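Local structure of GCN5 like acetylase + bromodomain (Cryptosporidium parvum, 4LDF) at residues Q20-L25 / T58-A63; A43-E48 / R86-K91; R80-C85 / Q101-I106. The protein probably acetylates histone H3 as a GCN5-family enzyme, this chain being its bromodomain, a module type that generally recognises acetylated lysines. One frame throughout, in Å; residues are numbered along the deposited sequence.

Interaction 1 of 3, residues Q20-L25 / T58-A63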
loop_
_atom_site.group_PDB
_atom_site.type_symbol
_atom_site.label_atom_id
_atom_site.label_comp_id
_atom_site.label_asym_id
_atom_site.label_seq_id
_atom_site.Cartn_x
_atom_site.Cartn_y
_atom_site.Cartn_z
ATOM N N GLN A 20 10.208 4.092 3.924
ATOM C CA GLN A 20 9.963 4.155 5.371
ATOM C C GLN A 20 8.489 4.339 5.763
ATOM O O GLN A 20 8.055 3.858 6.822
ATOM C CB GLN A 20 10.885 5.162 6.062
ATOM C CG GLN A 20 12.348 4.707 6.066
ATOM C CD GLN A 20 13.231 5.602 6.895
ATOM O OE1 GLN A 20 12.796 6.248 7.852
ATOM N NE2 GLN A 20 14.498 5.637 6.552
ATOM N N LEU A 21 7.721 5.019 4.903
ATOM C CA LEU A 21 6.271 5.168 5.074
ATOM C C LEU A 21 5.652 3.761 4.937
ATOM O O LEU A 21 4.822 3.366 5.743
ATOM C CB LEU A 21 5.718 6.121 3.999
ATOM C CG LEU A 21 4.214 6.303 3.872
ATOM C CD1 LEU A 21 3.889 7.698 3.350
ATOM C CD2 LEU A 21 3.593 5.268 2.935
ATOM N N LEU A 22 6.083 3.025 3.932
ATOM C CA LEU A 22 5.611 1.678 3.637
ATOM C C LEU A 22 6.007 0.723 4.749
ATOM O O LEU A 22 5.190 -0.100 5.144
ATOM C CB LEU A 22 6.126 1.209 2.286
ATOM C CG LEU A 22 5.508 1.878 1.048
ATOM C CD1 LEU A 22 6.395 1.632 -0.159
ATOM C CD2 LEU A 22 4.082 1.361 0.773
ATOM N N ASP A 23 7.226 0.890 5.299
ATOM C CA ASP A 23 7.706 0.119 6.444
ATOM C C ASP A 23 6.852 0.436 7.674
ATOM O O ASP A 23 6.382 -0.491 8.306
ATOM C CB ASP A 23 9.215 0.317 6.712
ATOM C CG ASP A 23 9.815 -0.780 7.588
ATOM O OD1 ASP A 23 10.527 -0.445 8.551
ATOM O OD2 ASP A 23 9.529 -1.977 7.330
ATOM N N THR A 24 6.571 1.727 7.951
ATOM C CA THR A 24 5.686 2.106 9.061
ATOM C C THR A 24 4.319 1.436 8.886
ATOM O O THR A 24 3.801 0.834 9.838
ATOM C CB THR A 24 5.535 3.646 9.160
ATOM O OG1 THR A 24 6.767 4.174 9.617
ATOM C CG2 THR A 24 4.425 4.072 10.152
ATOM N N LEU A 25 3.741 1.563 7.667
ATOM C CA LEU A 25 2.455 0.970 7.323
ATOM C C LEU A 25 2.450 -0.528 7.558
ATOM O O LEU A 25 1.560 -1.013 8.251
ATOM C CB LEU A 25 2.015 1.317 5.887
ATOM C CG LEU A 25 0.693 0.709 5.415
ATOM C CD1 LEU A 25 -0.533 1.369 6.101
ATOM C CD2 LEU A 25 0.564 0.795 3.900
ATOM N N THR A 58 5.537 -4.961 -3.332
ATOM C CA THR A 58 5.636 -4.409 -4.686
ATOM C C THR A 58 6.063 -2.929 -4.597
ATOM O O THR A 58 7.016 -2.541 -5.266
ATOM C CB THR A 58 4.308 -4.617 -5.455
ATOM O OG1 THR A 58 4.085 -6.017 -5.628
ATOM C CG2 THR A 58 4.281 -3.914 -6.817
ATOM N N MET A 59 5.374 -2.122 -3.770
ATOM C CA MET A 59 5.690 -0.699 -3.591
ATOM C C MET A 59 7.067 -0.474 -2.951
ATOM O O MET A 59 7.777 0.439 -3.372
ATOM C CB MET A 59 4.563 0.036 -2.857
ATOM C CG MET A 59 3.286 0.129 -3.685
ATOM S SD MET A 59 1.916 1.030 -2.942
ATOM C CE MET A 59 1.421 -0.075 -1.646
ATOM N N LYS A 60 7.459 -1.328 -1.969
ATOM C CA LYS A 60 8.777 -1.282 -1.307
ATOM C C LYS A 60 9.868 -1.576 -2.330
ATOM O O LYS A 60 10.912 -0.928 -2.282
ATOM C CB LYS A 60 8.869 -2.275 -0.147
ATOM C CG LYS A 60 8.521 -1.667 1.204
ATOM C CD LYS A 60 8.713 -2.692 2.314
ATOM C CE LYS A 60 8.618 -2.053 3.668
ATOM N NZ LYS A 60 8.935 -2.995 4.770
ATOM N N ARG A 61 9.620 -2.532 -3.268
ATOM C CA ARG A 61 10.555 -2.907 -4.343
ATOM C C ARG A 61 10.749 -1.727 -5.280
ATOM O O ARG A 61 11.880 -1.417 -5.656
ATOM C CB ARG A 61 10.008 -4.081 -5.170
ATOM C CG ARG A 61 10.741 -5.397 -4.990
ATOM C CD ARG A 61 10.554 -6.374 -6.157
ATOM N NE ARG A 61 9.264 -6.280 -6.860
ATOM C CZ ARG A 61 8.109 -6.768 -6.412
ATOM N NH1 ARG A 61 7.008 -6.657 -7.143
ATOM N NH2 ARG A 61 8.047 -7.370 -5.233
ATOM N N LYS A 62 9.636 -1.101 -5.697
ATOM C CA LYS A 62 9.626 0.081 -6.563
ATOM C C LYS A 62 10.416 1.232 -5.900
ATOM O O LYS A 62 11.225 1.876 -6.562
ATOM C CB LYS A 62 8.183 0.507 -6.883
ATOM C CG LYS A 62 7.433 -0.509 -7.757
ATOM C CD LYS A 62 6.113 0.044 -8.297
ATOM C CE LYS A 62 5.355 -1.010 -9.056
ATOM N NZ LYS A 62 4.036 -0.518 -9.536
ATOM N N ALA A 63 10.200 1.456 -4.597
ATOM C CA ALA A 63 10.862 2.514 -3.818
ATOM C C ALA A 63 12.371 2.285 -3.697
ATOM O O ALA A 63 13.155 3.222 -3.911
ATOM C CB ALA A 63 10.229 2.632 -2.435
#

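Interaction 2 of 3, residues A43-E48 / R86-K91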
loop_
_atom_site.group_PDB
_atom_site.type_symbol
_atom_site.label_atom_id
_atom_site.label_comp_id
_atom_site.label_asym_id
_atom_site.label_seq_id
_atom_site.Cartn_x
_atom_site.Cartn_y
_atom_site.Cartn_z
ATOM N N ALA A 43 -7.738 -16.557 -2.062
ATOM C CA ALA A 43 -8.786 -15.968 -2.901
ATOM C C ALA A 43 -8.536 -16.304 -4.365
ATOM O O ALA A 43 -7.918 -15.511 -5.084
ATOM C CB ALA A 43 -8.832 -14.458 -2.699
ATOM N N SER A 44 -9.003 -17.495 -4.806
ATOM C CA SER A 44 -8.813 -17.972 -6.184
ATOM C C SER A 44 -9.417 -17.055 -7.271
ATOM O O SER A 44 -8.951 -17.091 -8.410
ATOM C CB SER A 44 -9.302 -19.412 -6.342
ATOM O OG SER A 44 -10.708 -19.506 -6.171
ATOM N N ASP A 45 -10.430 -16.228 -6.925
ATOM C CA ASP A 45 -11.044 -15.316 -7.908
ATOM C C ASP A 45 -10.404 -13.913 -7.957
ATOM O O ASP A 45 -10.771 -13.117 -8.823
ATOM C CB ASP A 45 -12.564 -15.200 -7.670
ATOM C CG ASP A 45 -12.973 -14.677 -6.303
ATOM O OD1 ASP A 45 -12.079 -14.460 -5.455
ATOM O OD2 ASP A 45 -14.195 -14.584 -6.043
ATOM N N TYR A 46 -9.470 -13.605 -7.028
ATOM C CA TYR A 46 -8.857 -12.281 -6.872
ATOM C C TYR A 46 -8.461 -11.518 -8.145
ATOM O O TYR A 46 -8.870 -10.366 -8.337
ATOM C CB TYR A 46 -7.723 -12.286 -5.830
ATOM C CG TYR A 46 -7.336 -10.888 -5.392
ATOM C CD1 TYR A 46 -8.087 -10.198 -4.440
ATOM C CD2 TYR A 46 -6.236 -10.239 -5.954
ATOM C CE1 TYR A 46 -7.746 -8.902 -4.052
ATOM C CE2 TYR A 46 -5.911 -8.927 -5.601
ATOM C CZ TYR A 46 -6.654 -8.273 -4.635
ATOM O OH TYR A 46 -6.326 -6.985 -4.296
ATOM N N TYR A 47 -7.626 -12.134 -8.971
ATOM C CA TYR A 47 -7.095 -11.507 -10.180
ATOM C C TYR A 47 -8.081 -11.448 -11.363
ATOM O O TYR A 47 -7.757 -10.859 -12.399
ATOM C CB TYR A 47 -5.732 -12.121 -10.534
ATOM C CG TYR A 47 -4.741 -11.970 -9.400
ATOM C CD1 TYR A 47 -4.034 -10.785 -9.218
ATOM C CD2 TYR A 47 -4.540 -12.997 -8.483
ATOM C CE1 TYR A 47 -3.149 -10.628 -8.156
ATOM C CE2 TYR A 47 -3.652 -12.852 -7.420
ATOM C CZ TYR A 47 -2.945 -11.671 -7.272
ATOM O OH TYR A 47 -2.068 -11.525 -6.227
ATOM N N GLU A 48 -9.296 -12.018 -11.187
ATOM C CA GLU A 48 -10.383 -11.961 -12.177
ATOM C C GLU A 48 -11.143 -10.653 -11.930
ATOM O O GLU A 48 -11.792 -10.128 -12.823
ATOM C CB GLU A 48 -11.377 -13.138 -11.981
ATOM C CG GLU A 48 -10.837 -14.530 -12.271
ATOM C CD GLU A 48 -10.313 -14.757 -13.675
ATOM O OE1 GLU A 48 -9.223 -15.362 -13.785
ATOM O OE2 GLU A 48 -10.955 -14.303 -14.656
ATOM N N ARG A 86 -11.230 -2.898 -0.753
ATOM C CA ARG A 86 -12.632 -2.515 -0.553
ATOM C C ARG A 86 -13.511 -2.905 -1.729
ATOM O O ARG A 86 -14.651 -3.290 -1.509
ATOM C CB ARG A 86 -12.763 -1.030 -0.179
ATOM C CG ARG A 86 -12.249 -0.718 1.260
ATOM C CD ARG A 86 -12.518 0.716 1.690
ATOM N NE ARG A 86 -11.766 1.659 0.859
ATOM C CZ ARG A 86 -10.713 2.364 1.259
ATOM N NH1 ARG A 86 -10.306 2.311 2.529
ATOM N NH2 ARG A 86 -10.074 3.147 0.403
ATOM N N PHE A 87 -12.977 -2.861 -2.981
ATOM C CA PHE A 87 -13.741 -3.281 -4.158
ATOM C C PHE A 87 -13.931 -4.806 -4.119
ATOM O O PHE A 87 -15.067 -5.274 -4.211
ATOM C CB PHE A 87 -13.046 -2.846 -5.452
ATOM C CG PHE A 87 -13.790 -3.187 -6.721
ATOM C CD1 PHE A 87 -14.560 -2.234 -7.371
ATOM C CD2 PHE A 87 -13.663 -4.448 -7.308
ATOM C CE1 PHE A 87 -15.225 -2.547 -8.569
ATOM C CE2 PHE A 87 -14.340 -4.760 -8.493
ATOM C CZ PHE A 87 -15.101 -3.803 -9.120
ATOM N N TYR A 88 -12.833 -5.580 -3.965
ATOM C CA TYR A 88 -12.895 -7.051 -3.907
ATOM C C TYR A 88 -13.842 -7.551 -2.794
ATOM O O TYR A 88 -14.600 -8.510 -3.006
ATOM C CB TYR A 88 -11.490 -7.682 -3.742
ATOM C CG TYR A 88 -11.559 -9.189 -3.615
ATOM C CD1 TYR A 88 -11.771 -9.993 -4.731
ATOM C CD2 TYR A 88 -11.490 -9.808 -2.368
ATOM C CE1 TYR A 88 -11.887 -11.376 -4.614
ATOM C CE2 TYR A 88 -11.643 -11.190 -2.235
ATOM C CZ TYR A 88 -11.810 -11.972 -3.364
ATOM O OH TYR A 88 -11.925 -13.336 -3.241
ATOM N N ASN A 89 -13.774 -6.897 -1.623
ATOM C CA ASN A 89 -14.571 -7.198 -0.427
ATOM C C ASN A 89 -15.936 -6.513 -0.378
ATOM O O ASN A 89 -16.681 -6.700 0.602
ATOM C CB ASN A 89 -13.756 -6.944 0.854
ATOM C CG ASN A 89 -12.607 -7.904 1.007
ATOM O OD1 ASN A 89 -12.810 -9.066 1.313
ATOM N ND2 ASN A 89 -11.372 -7.447 0.801
ATOM N N ALA A 90 -16.305 -5.778 -1.475
ATOM C CA ALA A 90 -17.583 -5.080 -1.640
ATOM C C ALA A 90 -17.904 -4.154 -0.449
ATOM O O ALA A 90 -19.041 -4.132 0.024
ATOM C CB ALA A 90 -18.713 -6.097 -1.865
ATOM N N LYS A 91 -16.872 -3.438 0.078
ATOM C CA LYS A 91 -16.974 -2.517 1.231
ATOM C C LYS A 91 -17.378 -3.224 2.550
ATOM O O LYS A 91 -17.810 -2.567 3.496
ATOM C CB LYS A 91 -17.925 -1.326 0.930
ATOM C CG LYS A 91 -17.583 -0.521 -0.313
ATOM C CD LYS A 91 -18.551 0.632 -0.465
ATOM C CE LYS A 91 -18.184 1.548 -1.602
ATOM N NZ LYS A 91 -19.129 2.686 -1.697
#

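Interaction 3 of 3, residues R80-C85 / Q101-I106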
loop_
_atom_site.group_PDB
_atom_site.type_symbol
_atom_site.label_atom_id
_atom_site.label_comp_id
_atom_site.label_asym_id
_atom_site.label_seq_id
_atom_site.Cartn_x
_atom_site.Cartn_y
_atom_site.Cartn_z
ATOM N N ARG A 80 -4.917 3.092 -4.422
ATOM C CA ARG A 80 -5.368 1.938 -5.199
ATOM C C ARG A 80 -5.251 0.650 -4.362
ATOM O O ARG A 80 -6.158 -0.176 -4.411
ATOM C CB ARG A 80 -4.567 1.825 -6.523
ATOM C CG ARG A 80 -4.843 0.522 -7.323
ATOM C CD ARG A 80 -4.610 0.615 -8.830
ATOM N NE ARG A 80 -3.393 1.347 -9.196
ATOM C CZ ARG A 80 -2.171 0.824 -9.240
ATOM N NH1 ARG A 80 -1.138 1.571 -9.601
ATOM N NH2 ARG A 80 -1.973 -0.451 -8.922
ATOM N N MET A 81 -4.170 0.498 -3.548
ATOM C CA MET A 81 -4.072 -0.692 -2.690
ATOM C C MET A 81 -5.323 -0.810 -1.771
ATOM O O MET A 81 -5.905 -1.894 -1.662
ATOM C CB MET A 81 -2.794 -0.667 -1.838
ATOM C CG MET A 81 -2.524 -1.999 -1.158
ATOM S SD MET A 81 -1.145 -1.954 -0.009
ATOM C CE MET A 81 -1.875 -0.932 1.347
ATOM N N PHE A 82 -5.717 0.291 -1.132
ATOM C CA PHE A 82 -6.886 0.303 -0.227
ATOM C C PHE A 82 -8.226 0.181 -0.982
ATOM O O PHE A 82 -9.128 -0.545 -0.540
ATOM C CB PHE A 82 -6.841 1.526 0.687
ATOM C CG PHE A 82 -5.671 1.511 1.648
ATOM C CD1 PHE A 82 -5.561 0.517 2.621
ATOM C CD2 PHE A 82 -4.719 2.525 1.627
ATOM C CE1 PHE A 82 -4.485 0.505 3.516
ATOM C CE2 PHE A 82 -3.673 2.540 2.552
ATOM C CZ PHE A 82 -3.564 1.533 3.491
ATOM N N ASP A 83 -8.306 0.825 -2.161
ATOM C CA ASP A 83 -9.465 0.789 -3.041
ATOM C C ASP A 83 -9.736 -0.622 -3.567
ATOM O O ASP A 83 -10.888 -1.059 -3.525
ATOM C CB ASP A 83 -9.331 1.814 -4.187
ATOM C CG ASP A 83 -9.607 3.256 -3.779
ATOM O OD1 ASP A 83 -10.232 3.472 -2.710
ATOM O OD2 ASP A 83 -9.237 4.166 -4.541
ATOM N N ASN A 84 -8.680 -1.339 -4.004
ATOM C CA ASN A 84 -8.725 -2.737 -4.488
ATOM C C ASN A 84 -9.299 -3.646 -3.420
ATOM O O ASN A 84 -10.184 -4.433 -3.729
ATOM C CB ASN A 84 -7.321 -3.250 -4.879
ATOM C CG ASN A 84 -6.793 -2.730 -6.189
ATOM O OD1 ASN A 84 -7.508 -2.115 -6.973
ATOM N ND2 ASN A 84 -5.527 -3.001 -6.469
ATOM N N CYS A 85 -8.815 -3.514 -2.162
ATOM C CA CYS A 85 -9.267 -4.319 -1.029
ATOM C C CYS A 85 -10.761 -4.178 -0.836
ATOM O O CYS A 85 -11.480 -5.194 -0.812
ATOM C CB CYS A 85 -8.509 -3.961 0.248
ATOM S SG CYS A 85 -8.896 -5.038 1.662
ATOM N N GLN A 101 -8.963 1.812 8.468
ATOM C CA GLN A 101 -8.102 2.064 9.621
ATOM C C GLN A 101 -6.686 2.413 9.179
ATOM O O GLN A 101 -6.167 3.436 9.611
ATOM C CB GLN A 101 -8.089 0.847 10.567
ATOM C CG GLN A 101 -7.165 1.045 11.772
ATOM C CD GLN A 101 -6.955 -0.200 12.575
ATOM O OE1 GLN A 101 -6.801 -1.297 12.038
ATOM N NE2 GLN A 101 -6.874 -0.039 13.886
ATOM N N LEU A 102 -6.097 1.619 8.258
ATOM C CA LEU A 102 -4.719 1.831 7.829
ATOM C C LEU A 102 -4.533 3.043 6.957
ATOM O O LEU A 102 -3.490 3.666 7.042
ATOM C CB LEU A 102 -4.101 0.584 7.183
ATOM C CG LEU A 102 -4.147 -0.736 7.962
ATOM C CD1 LEU A 102 -4.048 -1.892 7.035
ATOM C CD2 LEU A 102 -3.066 -0.818 8.969
ATOM N N GLU A 103 -5.515 3.365 6.098
ATOM C CA GLU A 103 -5.432 4.539 5.225
ATOM C C GLU A 103 -5.436 5.804 6.070
ATOM O O GLU A 103 -4.588 6.669 5.863
ATOM C CB GLU A 103 -6.577 4.540 4.200
ATOM C CG GLU A 103 -6.372 5.540 3.078
ATOM C CD GLU A 103 -7.497 5.601 2.067
ATOM O OE1 GLU A 103 -7.885 6.721 1.670
ATOM O OE2 GLU A 103 -8.051 4.532 1.740
ATOM N N ALA A 104 -6.331 5.870 7.082
ATOM C CA ALA A 104 -6.427 6.989 8.016
ATOM C C ALA A 104 -5.153 7.086 8.849
ATOM O O ALA A 104 -4.682 8.189 9.104
ATOM C CB ALA A 104 -7.633 6.807 8.932
ATOM N N PHE A 105 -4.580 5.932 9.248
ATOM C CA PHE A 105 -3.348 5.875 10.046
ATOM C C PHE A 105 -2.132 6.425 9.270
ATOM O O PHE A 105 -1.353 7.187 9.843
ATOM C CB PHE A 105 -3.087 4.422 10.522
ATOM C CG PHE A 105 -1.676 4.095 10.955
ATOM C CD1 PHE A 105 -1.238 4.392 12.242
ATOM C CD2 PHE A 105 -0.791 3.453 10.085
ATOM C CE1 PHE A 105 0.072 4.092 12.640
ATOM C CE2 PHE A 105 0.504 3.126 10.495
ATOM C CZ PHE A 105 0.937 3.466 11.760
ATOM N N ILE A 106 -1.978 6.035 7.983
ATOM C CA ILE A 106 -0.823 6.406 7.139
ATOM C C ILE A 106 -0.895 7.744 6.377
ATOM O O ILE A 106 0.160 8.284 6.013
ATOM C CB ILE A 106 -0.357 5.223 6.234
ATOM C CG1 ILE A 106 1.171 5.259 5.939
ATOM C CG2 ILE A 106 -1.179 5.138 4.945
ATOM C CD1 ILE A 106 2.119 5.083 7.171
#

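Interaction 1 of 3, residues Q20-L25 / T58-A63
The two helices come nearest at Leu22 and Lys60, whose CA atoms are 6.6 Å apart. Segments 20-25 and 58-63 run nearly antiparallel, with 157° between their directions and 9.7 Å between their axes at closest approach. Leu22 projects toward the opposite helix and sets its two methyls against it. CD1 presses on the backbone where Met59 passes into Lys60, 3.6 Å from Met59 C, and also touches Met59 CB. CD2 meets the far end of the same methionine, with Leu22 CD2 to Met59 CE at 3.9 Å. Met59 crosses the leucine at about a right angle and bends at chi3, so that its terminal CE swings back onto that methyl.

Lys60 lies along the more polar flank. Its CG leans on Leu22 CB, and the extended chain then carries CE over the start of Asp23, 3.6 Å from Asp23 CA. The ammonium finishes in a salt bridge, Lys60 NZ to Asp23 OD2 at 2.8 Å. Asp23 has CG anti to its backbone N (chi1 -162°), which sets the carboxylate beside the lysine tip; NZ arrives on the anti side of OD2, 22° out of the carboxylate plane. Lys60 also makes a cation-pi contact with Trp19, one helical turn before Asp23.

An apolar strip thus runs beside a charged one. On the apolar side the pair rests on helix 71-88, where Leu22 packs on Phe74 and Met59 on Glu77 and Met81, while Leu21 and Leu25 of helix 14-27 reach helix 93-110.

Interaction 2 of 3, residues A43-E48 / R86-K91
Asp45 and Tyr88 are brought together by two quite different first torsions. In Asp45, CG sits between the backbone N and the carbonyl carbon (chi1 60°), turning the carboxylate toward helix 71-88. Tyr88, the last residue of that helix, has CG anti to its backbone N (chi1 177°) and extends its ring to the turn at 43-46. The phenol OH gives a very short hydrogen bond of 2.5 Å to Asp45 OD1, which lies at the ring edge near its plane; the carboxylate itself stands almost perpendicular to the ring.

Ala43 CB closes on the same hydroxyl, 3.3 Å from Tyr88 OH. Nearer the root of the ring Tyr46 takes over: its CD1 lies over one face, offset toward the rim, 3.7 Å from Tyr88 CD1. The two rings meet obliquely, with planes at 57° and centroids 5.0 Å apart.

The contact ties the loop between helices 14-27 and 56-64, the ZA loop of bromodomains, to the end of helix 71-88. Asn89 ND2 hydrogen-bonds a glycerol, probably from the crystallisation liquor. Tyr88 meeting Tyr46 of the ZA loop, with Asn89 probably at the position of the conserved bromodomain asparagine, is consistent with the rim of the acetyl-lysine pocket.

Interaction 3 of 3, residues R80-C85 / Q101-I106
Phe82 crosses from helix 71-88 to Leu102, Glu103 and Ile106 of helix 93-110, joining the last two helices of the left-handed four-helix bundle that defines a bromodomain. The segments are close to antiparallel, at 165°, and their axes come no closer than 10.6 Å, leaving room for a whole phenyl ring between them.

Phe82 CB starts beside a carboxylate oxygen, 3.4 Å from Glu103 OE2, and CG still feels the same oxygen. Along one side of the ring, CD2 touches the glutamate's aliphatic part, 3.7 Å from Glu103 CG, and CE2 touches Glu103 CA while reaching Ile106 CG2 at 4.3 Å. At the tip, CZ sits 3.7 Å from Glu103 N. On the other side CE1 meets Leu102 CB at 3.7 Å, the two side chains crossing at about a right angle. Glu103 CB makes a CH-pi contact, 4.0 Å from the centroid of the Phe82 ring and 19° off its normal. Met81 CE sits over the opposite face, offset toward the rim. The phenyl group is therefore clamped between a methionine methyl and the glutamate's methylenes.

Glu103 can lie this way because its CG is anti to the backbone N and the chain stays extended, running back along the ring toward helix 71-88. There its OE2, besides touching Phe82 CB, takes a salt bridge from Arg86 NH2, the same nitrogen that pairs with Asp83 OD1.

In the fold
Along the chain interaction 1 closes before interaction 3 opens, whereas interaction 2 alternates with each of them. Interactions 1 and 3 have centres about 14 Å apart and touch within the bundle core: Leu25 CD1 packs 3.8 Å from Leu102 CB, and Met59 CE lies 3.6 Å from Met81 SD, so helices 14-27, 56-64, 71-88 and 93-110 all meet there. Interactions 2 and 3 share helix 71-88, with centres about 15 Å apart; the salt bridge from Arg86 NH2 to Glu103 OE2, 2.8 Å, links them. Interactions 1 and 2 lie on opposite sides of the chain's centre, about 23 Å between centres. The packed helices thus carry, at one end, the loop-lined region expected to receive acetyl-lysine.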